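Local coordinates for protein 3-phytase (Klebsiella pneumoniae, PDB 2WNH) that probably removes the 3-phosphate of phytate (inositol hexakisphosphate) as a phytase of the histidine acid phosphatase family, at residues Q169-A174 / N209-L214; V265-M270 / T299-S304; Q363-P368 / I385-Q390. The protein carries 3 engineered substitutions. All coordinates share one frame; numbering follows the deposited sequence.

Contact 1 of 3, residues Q169-A174 / N209-L214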
ATOM      1  N   GLN B 169      -7.812  51.380   2.678  1.00 25.52           N
ATOM      2  CA  GLN B 169      -8.334  51.629   1.329  1.00 26.63           C
ATOM      3  C   GLN B 169      -8.467  50.340   0.495  1.00 26.22           C
ATOM      4  O   GLN B 169      -9.505  50.106  -0.137  1.00 25.55           O
ATOM      5  CB  GLN B 169      -7.472  52.696   0.628  1.00 27.17           C
ATOM      6  CG  GLN B 169      -7.868  53.023  -0.819  1.00 33.69           C
ATOM      7  CD  GLN B 169      -9.344  53.406  -1.001  1.00 37.57           C
ATOM      8  OE1 GLN B 169      -9.952  54.083  -0.156  1.00 39.08           O
ATOM      9  NE2 GLN B 169      -9.918  52.981  -2.128  1.00 39.31           N
ATOM     10  N   LEU B 170      -7.442  49.491   0.546  1.00 25.85           N
ATOM     11  CA  LEU B 170      -7.504  48.164  -0.090  1.00 25.10           C
ATOM     12  C   LEU B 170      -8.651  47.322   0.437  1.00 24.98           C
ATOM     13  O   LEU B 170      -9.331  46.659  -0.346  1.00 25.58           O
ATOM     14  CB  LEU B 170      -6.178  47.417   0.046  1.00 25.47           C
ATOM     15  CG  LEU B 170      -4.942  48.023  -0.623  1.00 25.38           C
ATOM     16  CD1 LEU B 170      -3.748  47.169  -0.310  1.00 25.79           C
ATOM     17  CD2 LEU B 170      -5.115  48.159  -2.133  1.00 25.12           C
ATOM     18  N   LEU B 171      -8.874  47.336   1.756  1.00 24.60           N
ATOM     19  CA  LEU B 171     -10.000  46.606   2.334  1.00 24.23           C
ATOM     20  C   LEU B 171     -11.341  47.175   1.853  1.00 26.31           C
ATOM     21  O   LEU B 171     -12.239  46.422   1.488  1.00 25.06           O
ATOM     22  CB  LEU B 171      -9.931  46.567   3.872  1.00 23.80           C
ATOM     23  CG  LEU B 171     -11.053  45.794   4.592  1.00 22.72           C
ATOM     24  CD1 LEU B 171     -11.052  44.271   4.249  1.00 20.67           C
ATOM     25  CD2 LEU B 171     -10.987  45.986   6.088  1.00 21.57           C
ATOM     26  N   LYS B 172     -11.460  48.503   1.849  1.00 27.13           N
ATOM     27  CA  LYS B 172     -12.680  49.170   1.385  1.00 28.67           C
ATOM     28  C   LYS B 172     -13.015  48.767  -0.045  1.00 28.40           C
ATOM     29  O   LYS B 172     -14.162  48.419  -0.343  1.00 29.37           O
ATOM     30  CB  LYS B 172     -12.539  50.697   1.488  1.00 29.10           C
ATOM     31  CG  LYS B 172     -13.872  51.424   1.440  1.00 30.83           C
ATOM     32  CD  LYS B 172     -13.691  52.927   1.585  1.00 38.08           C
ATOM     33  CE  LYS B 172     -15.033  53.636   1.766  1.00 39.57           C
ATOM     34  NZ  LYS B 172     -14.860  54.998   2.385  1.00 40.81           N
ATOM     35  N   GLN B 173     -12.008  48.801  -0.915  1.00 29.86           N
ATOM     36  CA  GLN B 173     -12.160  48.389  -2.323  1.00 31.02           C
ATOM     37  C   GLN B 173     -12.715  46.973  -2.478  1.00 30.88           C
ATOM     38  O   GLN B 173     -13.490  46.696  -3.403  1.00 31.77           O
ATOM     39  CB  GLN B 173     -10.822  48.458  -3.042  1.00 31.58           C
ATOM     40  CG  GLN B 173     -10.349  49.860  -3.369  1.00 36.07           C
ATOM     41  CD  GLN B 173      -8.899  49.899  -3.846  1.00 38.59           C
ATOM     42  OE1 GLN B 173      -8.263  50.951  -3.830  1.00 43.07           O
ATOM     43  NE2 GLN B 173      -8.372  48.753  -4.266  1.00 38.23           N
ATOM     44  N   ALA B 174     -12.310  46.077  -1.578  1.00 29.68           N
ATOM     45  CA  ALA B 174     -12.700  44.671  -1.667  1.00 29.19           C
ATOM     46  C   ALA B 174     -14.118  44.430  -1.163  1.00 29.37           C
ATOM     47  O   ALA B 174     -14.836  43.594  -1.721  1.00 30.04           O
ATOM     48  CB  ALA B 174     -11.696  43.786  -0.888  1.00 28.21           C
ATOM     49  N   ASN B 209     -11.665  41.367  11.907  1.00 20.97           N
ATOM     50  CA  ASN B 209     -12.633  40.292  11.649  1.00 22.06           C
ATOM     51  C   ASN B 209     -12.833  40.095  10.140  1.00 21.78           C
ATOM     52  O   ASN B 209     -12.962  38.965   9.659  1.00 21.63           O
ATOM     53  CB  ASN B 209     -14.034  40.609  12.227  1.00 22.71           C
ATOM     54  CG  ASN B 209     -14.110  40.576  13.745  1.00 27.25           C
ATOM     55  OD1 ASN B 209     -15.002  41.220  14.333  1.00 32.14           O
ATOM     56  ND2 ASN B 209     -13.222  39.819  14.393  1.00 25.28           N
ATOM     57  N   MET B 210     -12.918  41.206   9.401  1.00 20.71           N
ATOM     58  CA  MET B 210     -13.115  41.136   7.950  1.00 20.46           C
ATOM     59  C   MET B 210     -11.911  40.507   7.246  1.00 19.26           C
ATOM     60  O   MET B 210     -12.078  39.632   6.406  1.00 18.69           O
ATOM     61  CB  MET B 210     -13.412  42.529   7.374  1.00 21.10           C
ATOM     62  CG  MET B 210     -14.785  43.044   7.731  1.00 24.07           C
ATOM     63  SD  MET B 210     -14.994  44.715   7.038  1.00 31.62           S
ATOM     64  CE  MET B 210     -14.514  45.692   8.416  1.00 32.77           C
ATOM     65  N   VAL B 211     -10.708  40.968   7.585  1.00 17.81           N
ATOM     66  CA  VAL B 211      -9.463  40.452   7.010  1.00 19.15           C
ATOM     67  C   VAL B 211      -9.262  38.957   7.311  1.00 18.57           C
ATOM     68  O   VAL B 211      -8.911  38.200   6.417  1.00 17.95           O
ATOM     69  CB  VAL B 211      -8.256  41.290   7.468  1.00 19.36           C
ATOM     70  CG1 VAL B 211      -6.920  40.607   7.115  1.00 20.20           C
ATOM     71  CG2 VAL B 211      -8.340  42.687   6.842  1.00 17.86           C
ATOM     72  N   GLU B 212      -9.503  38.539   8.548  1.00 18.46           N
ATOM     73  CA  GLU B 212      -9.467  37.091   8.873  1.00 17.59           C
ATOM     74  C   GLU B 212     -10.446  36.289   8.009  1.00 18.94           C
ATOM     75  O   GLU B 212     -10.082  35.237   7.469  1.00 17.54           O
ATOM     76  CB  GLU B 212      -9.748  36.856  10.352  1.00 17.38           C
ATOM     77  CG  GLU B 212      -9.584  35.376  10.802  1.00 20.31           C
ATOM     78  CD  GLU B 212      -8.142  34.858  10.739  1.00 22.18           C
ATOM     79  OE1 GLU B 212      -7.181  35.636  10.947  1.00 24.62           O
ATOM     80  OE2 GLU B 212      -7.973  33.631  10.510  1.00 25.87           O
ATOM     81  N   THR B 213     -11.674  36.785   7.876  1.00 19.06           N
ATOM     82  CA  THR B 213     -12.687  36.107   7.047  1.00 18.58           C
ATOM     83  C   THR B 213     -12.234  35.969   5.578  1.00 18.88           C
ATOM     84  O   THR B 213     -12.416  34.904   4.957  1.00 18.35           O
ATOM     85  CB  THR B 213     -14.053  36.830   7.133  1.00 19.13           C
ATOM     86  OG1 THR B 213     -14.460  36.922   8.510  1.00 20.07           O
ATOM     87  CG2 THR B 213     -15.121  36.092   6.318  1.00 18.78           C
ATOM     88  N   LEU B 214     -11.655  37.035   5.031  1.00 17.59           N
ATOM     89  CA  LEU B 214     -11.138  36.988   3.662  1.00 17.70           C
ATOM     90  C   LEU B 214      -9.969  36.013   3.556  1.00 17.52           C
ATOM     91  O   LEU B 214      -9.909  35.222   2.615  1.00 16.52           O
ATOM     92  CB  LEU B 214     -10.760  38.392   3.173  1.00 18.17           C
ATOM     93  CG  LEU B 214     -11.948  39.367   3.111  1.00 20.88           C
ATOM     94  CD1 LEU B 214     -11.417  40.748   2.792  1.00 20.54           C
ATOM     95  CD2 LEU B 214     -12.996  38.963   2.079  1.00 22.20           C
TER
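L171 makes all the close contacts from helix 165-175, reaching M210, V211 and L214 on the facing helix. Its CG stands anti to the backbone N (chi1 -179°), which carries it toward that helix, and chi2 near 64° sets the two methyls on different neighbours. CD1 meets the CD1 methyl of L214 at 3.8 Å and lies 4.1 Å from CG2 of V211, both by way of chains that meet at a slant. The other branch, L171 CD2, sits 4.2 Å from the terminal CE of M210. No hydrogen bond spans the interface, and all four residues are buried. The two segments belong to helices 165-175 and 204-219, whose local axes come within 11.5 Å and cross at 63° in the helical part of the histidine acid phosphatase fold; L244 of helix 243-250 also packs on L171, and I38 of helix 32-42 on M210.

The hydrogen bonds here stay within each helix. Q169 NE2 donates to Q173 OE1 one turn on (3.1 Å), on a lone pair in the carbonyl plane. T213 OG1 donates to N209 O at 2.8 Å, and that oxygen also accepts from T213 N on the opposite face of its plane. E212, which takes no part in the contact, forms salt bridges with R215 and with R24, the first arginine of the family's RHGxRxP signature.

Contact 2 of 3, residues V265-M270 / T299-S304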
ATOM      1  N   VAL B 265      -0.899  30.238  32.195  1.00 15.94           N
ATOM      2  CA  VAL B 265      -1.239  28.857  32.561  1.00 16.53           C
ATOM      3  C   VAL B 265      -0.831  27.877  31.443  1.00 16.96           C
ATOM      4  O   VAL B 265      -0.341  26.775  31.713  1.00 18.03           O
ATOM      5  CB  VAL B 265      -2.734  28.747  32.944  1.00 17.59           C
ATOM      6  CG1 VAL B 265      -3.642  29.056  31.746  1.00 17.40           C
ATOM      7  CG2 VAL B 265      -3.061  27.410  33.590  1.00 19.89           C
ATOM      8  N   LEU B 266      -0.985  28.323  30.197  1.00 15.45           N
ATOM      9  CA  LEU B 266      -0.707  27.473  29.038  1.00 16.06           C
ATOM     10  C   LEU B 266       0.780  27.417  28.755  1.00 15.87           C
ATOM     11  O   LEU B 266       1.342  26.340  28.515  1.00 16.44           O
ATOM     12  CB  LEU B 266      -1.477  27.994  27.806  1.00 15.63           C
ATOM     13  CG  LEU B 266      -1.302  27.250  26.471  1.00 16.21           C
ATOM     14  CD1 LEU B 266      -1.551  25.722  26.602  1.00 17.07           C
ATOM     15  CD2 LEU B 266      -2.237  27.868  25.412  1.00 16.88           C
ATOM     16  N   LEU B 267       1.456  28.556  28.773  1.00 16.03           N
ATOM     17  CA  LEU B 267       2.893  28.482  28.556  1.00 15.49           C
ATOM     18  C   LEU B 267       3.527  27.647  29.665  1.00 17.00           C
ATOM     19  O   LEU B 267       4.397  26.810  29.397  1.00 15.65           O
ATOM     20  CB  LEU B 267       3.545  29.865  28.464  1.00 17.33           C
ATOM     21  CG  LEU B 267       5.086  29.845  28.334  1.00 15.72           C
ATOM     22  CD1 LEU B 267       5.573  29.082  27.094  1.00 17.84           C
ATOM     23  CD2 LEU B 267       5.641  31.261  28.268  1.00 18.64           C
ATOM     24  N   ASN B 268       3.101  27.869  30.905  1.00 15.89           N
ATOM     25  CA  ASN B 268       3.631  27.068  32.007  1.00 17.53           C
ATOM     26  C   ASN B 268       3.476  25.548  31.796  1.00 17.67           C
ATOM     27  O   ASN B 268       4.430  24.767  32.060  1.00 18.67           O
ATOM     28  CB  ASN B 268       2.991  27.482  33.326  1.00 17.31           C
ATOM     29  CG  ASN B 268       3.654  26.820  34.504  1.00 19.07           C
ATOM     30  OD1 ASN B 268       4.868  26.962  34.718  1.00 20.14           O
ATOM     31  ND2 ASN B 268       2.875  26.070  35.260  1.00 20.08           N
ATOM     32  N   ALA B 269       2.280  25.148  31.353  1.00 16.79           N
ATOM     33  CA  ALA B 269       1.948  23.745  31.061  1.00 16.80           C
ATOM     34  C   ALA B 269       2.838  23.194  29.950  1.00 16.70           C
ATOM     35  O   ALA B 269       3.300  22.030  30.010  1.00 15.79           O
ATOM     36  CB  ALA B 269       0.483  23.593  30.697  1.00 18.12           C
ATOM     37  N   MET B 270       3.083  24.025  28.940  1.00 15.72           N
ATOM     38  CA  MET B 270       3.920  23.642  27.793  1.00 15.74           C
ATOM     39  C   MET B 270       5.386  23.477  28.167  1.00 15.77           C
ATOM     40  O   MET B 270       6.022  22.506  27.750  1.00 17.21           O
ATOM     41  CB  MET B 270       3.759  24.655  26.636  1.00 15.57           C
ATOM     42  CG  MET B 270       2.415  24.566  25.918  1.00 18.04           C
ATOM     43  SD  MET B 270       2.211  25.944  24.774  1.00 18.11           S
ATOM     44  CE  MET B 270       3.429  25.578  23.513  1.00 17.08           C
ATOM     45  N   THR B 299       3.690  35.887  22.878  1.00 16.33           N
ATOM     46  CA  THR B 299       3.998  37.157  23.565  1.00 16.43           C
ATOM     47  C   THR B 299       4.797  36.941  24.851  1.00 17.46           C
ATOM     48  O   THR B 299       5.814  37.612  25.078  1.00 17.56           O
ATOM     49  CB  THR B 299       2.725  38.024  23.749  1.00 16.16           C
ATOM     50  OG1 THR B 299       2.364  38.526  22.464  1.00 17.78           O
ATOM     51  CG2 THR B 299       2.978  39.207  24.689  1.00 17.66           C
ATOM     52  N   LEU B 300       4.357  35.990  25.674  1.00 17.90           N
ATOM     53  CA  LEU B 300       5.077  35.659  26.912  1.00 17.94           C
ATOM     54  C   LEU B 300       6.473  35.123  26.627  1.00 17.50           C
ATOM     55  O   LEU B 300       7.432  35.394  27.366  1.00 19.01           O
ATOM     56  CB  LEU B 300       4.256  34.691  27.782  1.00 16.98           C
ATOM     57  CG  LEU B 300       2.917  35.225  28.313  1.00 17.90           C
ATOM     58  CD1 LEU B 300       2.234  34.132  29.076  1.00 18.19           C
ATOM     59  CD2 LEU B 300       3.145  36.447  29.181  1.00 19.71           C
ATOM     60  N   MET B 301       6.608  34.384  25.525  1.00 17.78           N
ATOM     61  CA  MET B 301       7.926  33.896  25.057  1.00 17.17           C
ATOM     62  C   MET B 301       8.816  34.999  24.517  1.00 17.34           C
ATOM     63  O   MET B 301      10.013  34.775  24.323  1.00 19.13           O
ATOM     64  CB  MET B 301       7.761  32.811  23.982  0.60 17.60           C
ATOM     65  CG  MET B 301       7.084  31.535  24.456  0.60 17.19           C
ATOM     66  SD  MET B 301       6.573  30.515  23.043  0.60 18.17           S
ATOM     67  CE  MET B 301       8.001  29.472  22.849  0.60 21.91           C
ATOM     68  N   ASN B 302       8.231  36.171  24.240  1.00 17.26           N
ATOM     69  CA  ASN B 302       8.928  37.247  23.511  1.00 18.90           C
ATOM     70  C   ASN B 302       9.441  36.769  22.143  1.00 19.35           C
ATOM     71  O   ASN B 302      10.559  37.071  21.723  1.00 19.83           O
ATOM     72  CB  ASN B 302      10.061  37.837  24.369  1.00 19.78           C
ATOM     73  CG  ASN B 302      10.321  39.316  24.085  1.00 24.70           C
ATOM     74  OD1 ASN B 302      11.314  39.861  24.559  1.00 35.66           O
ATOM     75  ND2 ASN B 302       9.435  39.971  23.350  1.00 24.22           N
ATOM     76  N   PHE B 303       8.609  35.981  21.461  1.00 18.50           N
ATOM     77  CA  PHE B 303       8.986  35.342  20.204  1.00 18.75           C
ATOM     78  C   PHE B 303       8.119  35.940  19.110  1.00 18.97           C
ATOM     79  O   PHE B 303       6.892  35.822  19.131  1.00 19.81           O
ATOM     80  CB  PHE B 303       8.813  33.802  20.324  1.00 18.99           C
ATOM     81  CG  PHE B 303       9.078  33.003  19.045  1.00 18.96           C
ATOM     82  CD1 PHE B 303       9.960  33.438  18.045  1.00 18.59           C
ATOM     83  CD2 PHE B 303       8.460  31.751  18.896  1.00 19.45           C
ATOM     84  CE1 PHE B 303      10.164  32.656  16.883  1.00 19.62           C
ATOM     85  CE2 PHE B 303       8.670  30.962  17.759  1.00 19.10           C
ATOM     86  CZ  PHE B 303       9.525  31.410  16.754  1.00 19.30           C
ATOM     87  N   SER B 304       8.786  36.575  18.156  1.00 20.94           N
ATOM     88  CA  SER B 304       8.125  37.211  17.027  1.00 23.14           C
ATOM     89  C   SER B 304       8.574  36.567  15.719  1.00 23.51           C
ATOM     90  O   SER B 304       9.735  36.180  15.579  1.00 24.53           O
ATOM     91  CB  SER B 304       8.448  38.710  17.012  1.00 23.55           C
ATOM     92  OG  SER B 304       7.771  39.372  15.950  1.00 27.06           O
TER
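L267 slots its two methyls against the last turn of helix 291-301. CD2 lies 3.7 Å from CB of L300, and CD1 is 3.9 Å from CG of M301, a residue modelled in two conformers, so that the second of these contacts is the less certain. With CG anti to the backbone N, chi1 of 176° carries the L267 branch point on toward L300 and M301. L300 touches through CB, the two leucine chains passing in opposing senses; the L300 side chain also packs on A259, Q260 and S264 of helix 256-274.

Helix 256-274 is kinked just at the start of segment 265-270, while helix 291-301 ends in a Schellman motif: N302 takes a positive phi (57°), and its N bonds back to T299 O at 2.9 Å. R391 NH1 is a further donor to T299 O, and T299 OG1 bonds to D254 OD1.

V297, a turn before L300, packs on both L266 and L267 and continues the helix-helix interface. M270 packs on L323 of strand 320-328, as does M301 in the conformer given, placing the contact between the two helices and the central sheet.

Contact 3 of 3, residues Q363-P368 / I385-Q390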
ATOM      1  N   GLN B 363       9.792  29.463  11.242  1.00 17.55           N
ATOM      2  CA  GLN B 363      10.766  30.359  11.855  1.00 18.20           C
ATOM      3  C   GLN B 363      11.134  29.866  13.245  1.00 17.32           C
ATOM      4  O   GLN B 363      10.275  29.544  14.065  1.00 16.08           O
ATOM      5  CB  GLN B 363      10.247  31.801  11.917  1.00 18.80           C
ATOM      6  CG  GLN B 363      11.318  32.762  12.432  1.00 21.29           C
ATOM      7  CD  GLN B 363      10.967  34.225  12.190  1.00 25.43           C
ATOM      8  OE1 GLN B 363      10.214  34.572  11.255  1.00 24.90           O
ATOM      9  NE2 GLN B 363      11.529  35.099  13.026  1.00 24.47           N
ATOM     10  N   GLU B 364      12.432  29.782  13.496  1.00 17.21           N
ATOM     11  CA  GLU B 364      12.882  29.311  14.793  1.00 17.14           C
ATOM     12  C   GLU B 364      13.229  30.462  15.728  1.00 19.06           C
ATOM     13  O   GLU B 364      13.763  31.481  15.287  1.00 18.88           O
ATOM     14  CB  GLU B 364      14.137  28.444  14.597  1.00 18.05           C
ATOM     15  CG  GLU B 364      13.956  27.237  13.690  1.00 19.62           C
ATOM     16  CD  GLU B 364      15.260  26.476  13.541  1.00 21.82           C
ATOM     17  OE1 GLU B 364      16.237  27.051  12.941  1.00 20.87           O
ATOM     18  OE2 GLU B 364      15.316  25.319  14.034  1.00 19.62           O
ATOM     19  N   TRP B 365      12.924  30.293  17.008  1.00 18.11           N
ATOM     20  CA  TRP B 365      13.385  31.186  18.079  1.00 18.46           C
ATOM     21  C   TRP B 365      14.848  30.899  18.382  1.00 18.89           C
ATOM     22  O   TRP B 365      15.315  29.758  18.230  1.00 18.16           O
ATOM     23  CB  TRP B 365      12.533  30.929  19.330  1.00 19.09           C
ATOM     24  CG  TRP B 365      12.939  31.678  20.553  1.00 20.36           C
ATOM     25  CD1 TRP B 365      12.529  32.933  20.929  1.00 21.09           C
ATOM     26  CD2 TRP B 365      13.796  31.205  21.605  1.00 19.44           C
ATOM     27  NE1 TRP B 365      13.108  33.281  22.138  1.00 21.00           N
ATOM     28  CE2 TRP B 365      13.883  32.237  22.573  1.00 20.09           C
ATOM     29  CE3 TRP B 365      14.512  30.014  21.818  1.00 20.17           C
ATOM     30  CZ2 TRP B 365      14.642  32.109  23.731  1.00 21.29           C
ATOM     31  CZ3 TRP B 365      15.284  29.907  22.955  1.00 18.50           C
ATOM     32  CH2 TRP B 365      15.340  30.941  23.902  1.00 21.82           C
ATOM     33  N   ARG B 366      15.570  31.917  18.829  1.00 19.47           N
ATOM     34  CA  ARG B 366      16.953  31.736  19.254  1.00 20.16           C
ATOM     35  C   ARG B 366      17.355  32.806  20.264  1.00 21.14           C
ATOM     36  O   ARG B 366      16.680  33.825  20.418  1.00 20.50           O
ATOM     37  CB  ARG B 366      17.909  31.759  18.059  1.00 21.94           C
ATOM     38  CG  ARG B 366      17.914  33.073  17.282  1.00 24.83           C
ATOM     39  CD  ARG B 366      19.175  33.194  16.410  1.00 32.55           C
ATOM     40  NE  ARG B 366      20.377  33.177  17.248  1.00 40.02           N
ATOM     41  CZ  ARG B 366      21.301  32.217  17.252  1.00 40.12           C
ATOM     42  NH1 ARG B 366      21.214  31.177  16.425  1.00 41.11           N
ATOM     43  NH2 ARG B 366      22.336  32.312  18.081  1.00 39.87           N
ATOM     44  N   GLN B 367      18.459  32.543  20.945  1.00 21.47           N
ATOM     45  CA  GLN B 367      19.093  33.509  21.830  1.00 22.37           C
ATOM     46  C   GLN B 367      20.571  33.175  21.839  1.00 23.17           C
ATOM     47  O   GLN B 367      20.955  32.107  21.361  1.00 22.25           O
ATOM     48  CB  GLN B 367      18.484  33.431  23.222  1.00 22.78           C
ATOM     49  CG  GLN B 367      18.754  32.132  24.009  1.00 22.38           C
ATOM     50  CD  GLN B 367      18.285  32.261  25.454  1.00 24.32           C
ATOM     51  OE1 GLN B 367      17.869  33.340  25.884  1.00 24.43           O
ATOM     52  NE2 GLN B 367      18.354  31.167  26.207  1.00 23.94           N
ATOM     53  N   PRO B 368      21.429  34.097  22.328  1.00 24.69           N
ATOM     54  CA  PRO B 368      22.862  33.754  22.392  1.00 23.94           C
ATOM     55  C   PRO B 368      23.114  32.395  23.044  1.00 22.45           C
ATOM     56  O   PRO B 368      22.444  32.036  24.028  1.00 23.01           O
ATOM     57  CB  PRO B 368      23.442  34.881  23.259  1.00 24.96           C
ATOM     58  CG  PRO B 368      22.558  36.068  22.918  1.00 26.30           C
ATOM     59  CD  PRO B 368      21.168  35.483  22.784  1.00 26.62           C
ATOM     60  N   ILE B 385      14.556  27.369  28.710  1.00 18.11           N
ATOM     61  CA  ILE B 385      13.379  27.341  29.589  1.00 20.14           C
ATOM     62  C   ILE B 385      13.264  28.619  30.429  1.00 21.14           C
ATOM     63  O   ILE B 385      12.192  29.219  30.515  1.00 21.15           O
ATOM     64  CB  ILE B 385      13.399  26.088  30.489  1.00 21.11           C
ATOM     65  CG1 ILE B 385      13.357  24.810  29.613  1.00 20.66           C
ATOM     66  CG2 ILE B 385      12.279  26.136  31.532  1.00 24.00           C
ATOM     67  CD1 ILE B 385      12.016  24.538  28.931  1.00 19.89           C
ATOM     68  N   THR B 386      14.373  29.025  31.036  1.00 21.73           N
ATOM     69  CA  THR B 386      14.404  30.230  31.869  1.00 22.43           C
ATOM     70  C   THR B 386      14.058  31.477  31.073  1.00 20.77           C
ATOM     71  O   THR B 386      13.248  32.292  31.515  1.00 22.69           O
ATOM     72  CB  THR B 386      15.774  30.402  32.535  1.00 21.55           C
ATOM     73  OG1 THR B 386      16.004  29.284  33.404  1.00 23.35           O
ATOM     74  CG2 THR B 386      15.819  31.703  33.376  1.00 23.67           C
ATOM     75  N   ALA B 387      14.678  31.628  29.908  1.00 21.59           N
ATOM     76  CA  ALA B 387      14.410  32.780  29.060  1.00 20.96           C
ATOM     77  C   ALA B 387      12.962  32.823  28.575  1.00 21.06           C
ATOM     78  O   ALA B 387      12.312  33.879  28.603  1.00 20.26           O
ATOM     79  CB  ALA B 387      15.387  32.834  27.879  1.00 20.26           C
ATOM     80  N   LEU B 388      12.442  31.672  28.155  1.00 20.06           N
ATOM     81  CA  LEU B 388      11.075  31.622  27.629  1.00 18.98           C
ATOM     82  C   LEU B 388      10.013  31.863  28.701  1.00 18.67           C
ATOM     83  O   LEU B 388       8.892  32.301  28.386  1.00 20.66           O
ATOM     84  CB  LEU B 388      10.811  30.273  26.941  1.00 19.18           C
ATOM     85  CG  LEU B 388      11.567  30.092  25.621  1.00 20.76           C
ATOM     86  CD1 LEU B 388      11.553  28.597  25.233  1.00 20.82           C
ATOM     87  CD2 LEU B 388      11.032  30.941  24.478  1.00 16.84           C
ATOM     88  N   GLY B 389      10.359  31.571  29.950  1.00 18.27           N
ATOM     89  CA  GLY B 389       9.416  31.667  31.055  1.00 18.06           C
ATOM     90  C   GLY B 389       9.445  32.967  31.854  1.00 19.82           C
ATOM     91  O   GLY B 389       8.661  33.113  32.788  1.00 20.50           O
ATOM     92  N   GLN B 390      10.313  33.905  31.471  1.00 20.49           N
ATOM     93  CA  GLN B 390      10.551  35.141  32.258  1.00 23.28           C
ATOM     94  C   GLN B 390       9.309  35.978  32.530  1.00 23.69           C
ATOM     95  O   GLN B 390       9.246  36.665  33.549  1.00 24.31           O
ATOM     96  CB  GLN B 390      11.469  36.089  31.503  1.00 23.91           C
ATOM     97  CG  GLN B 390      12.876  35.685  31.336  1.00 31.24           C
ATOM     98  CD  GLN B 390      13.579  36.668  30.418  1.00 36.44           C
ATOM     99  OE1 GLN B 390      13.904  37.785  30.835  1.00 40.30           O
ATOM    100  NE2 GLN B 390      13.785  36.276  29.147  1.00 37.32           N
TER
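The indole of W365 is overlapped on one face by L388, whose CD2 lies 3.7 Å from CE2 of the ring. This is a CH-pi contact: the methyl stands 3.9 Å from the centroid of the five-membered ring, only 20° off its normal, and is displaced toward the rim. The two side chains run past each other in opposite directions. A387 comes instead to the ring's edge, near its plane, with CB 4.3 Å from CZ2. The adjacent residues A387 and L388 thus approach edge and face.

A387 CB has a second neighbour in Q367, whose OE1 approaches to 3.2 Å. The glutamine gets there with CG between the backbone N and the carbonyl carbon (chi1 67°) and an extended chain beyond, so that OE1 leads the amide to the methyl, with CD and NE2 farther off. Its NE2 makes a weak hydrogen bond to A383 O, one turn earlier in the helix.

In the fold, the contact joins the chain leaving strand 361-364 to helix 381-388, the chain between them passing through the hairpin 371-373/376-380, with the C370-C379 disulfide at its base, before entering the helix. W365 keeps a backbone bond to V338 of strand 334-342, and both W365 and L388 pack on that valine. E364, on the strand, makes a salt bridge to R337 and a hydrogen bond to T377 of the hairpin.

At the end of the helix Q390 folds back: its NE2 donates to A387 O at 2.9 Å, on a lone pair in the carbonyl plane, with an N-H...O angle of 157°. The backbone bonds from G389 are weak, and the Q390 amide adds a side-chain bond at this turn.

In the fold
Along the chain the three contacts follow one another without overlap. Contact 1 lies apart, its centre about 30 Å from that of contact 2 and about 34 Å from that of contact 3, on the other side of the chain's centre, where helices 165-175 and 204-219 belong to the helical part of the enzyme. Contacts 2 and 3 are neighbours, with centres about 10 Å apart, beside the large mixed sheet. F303 and W365 meet edge-to-face between them, L388 O packs on L267, and I385 reaches L271 of helix 256-274. The last helix, 381-388, thus packs between helix 256-274 and strand 334-342 of the sheet.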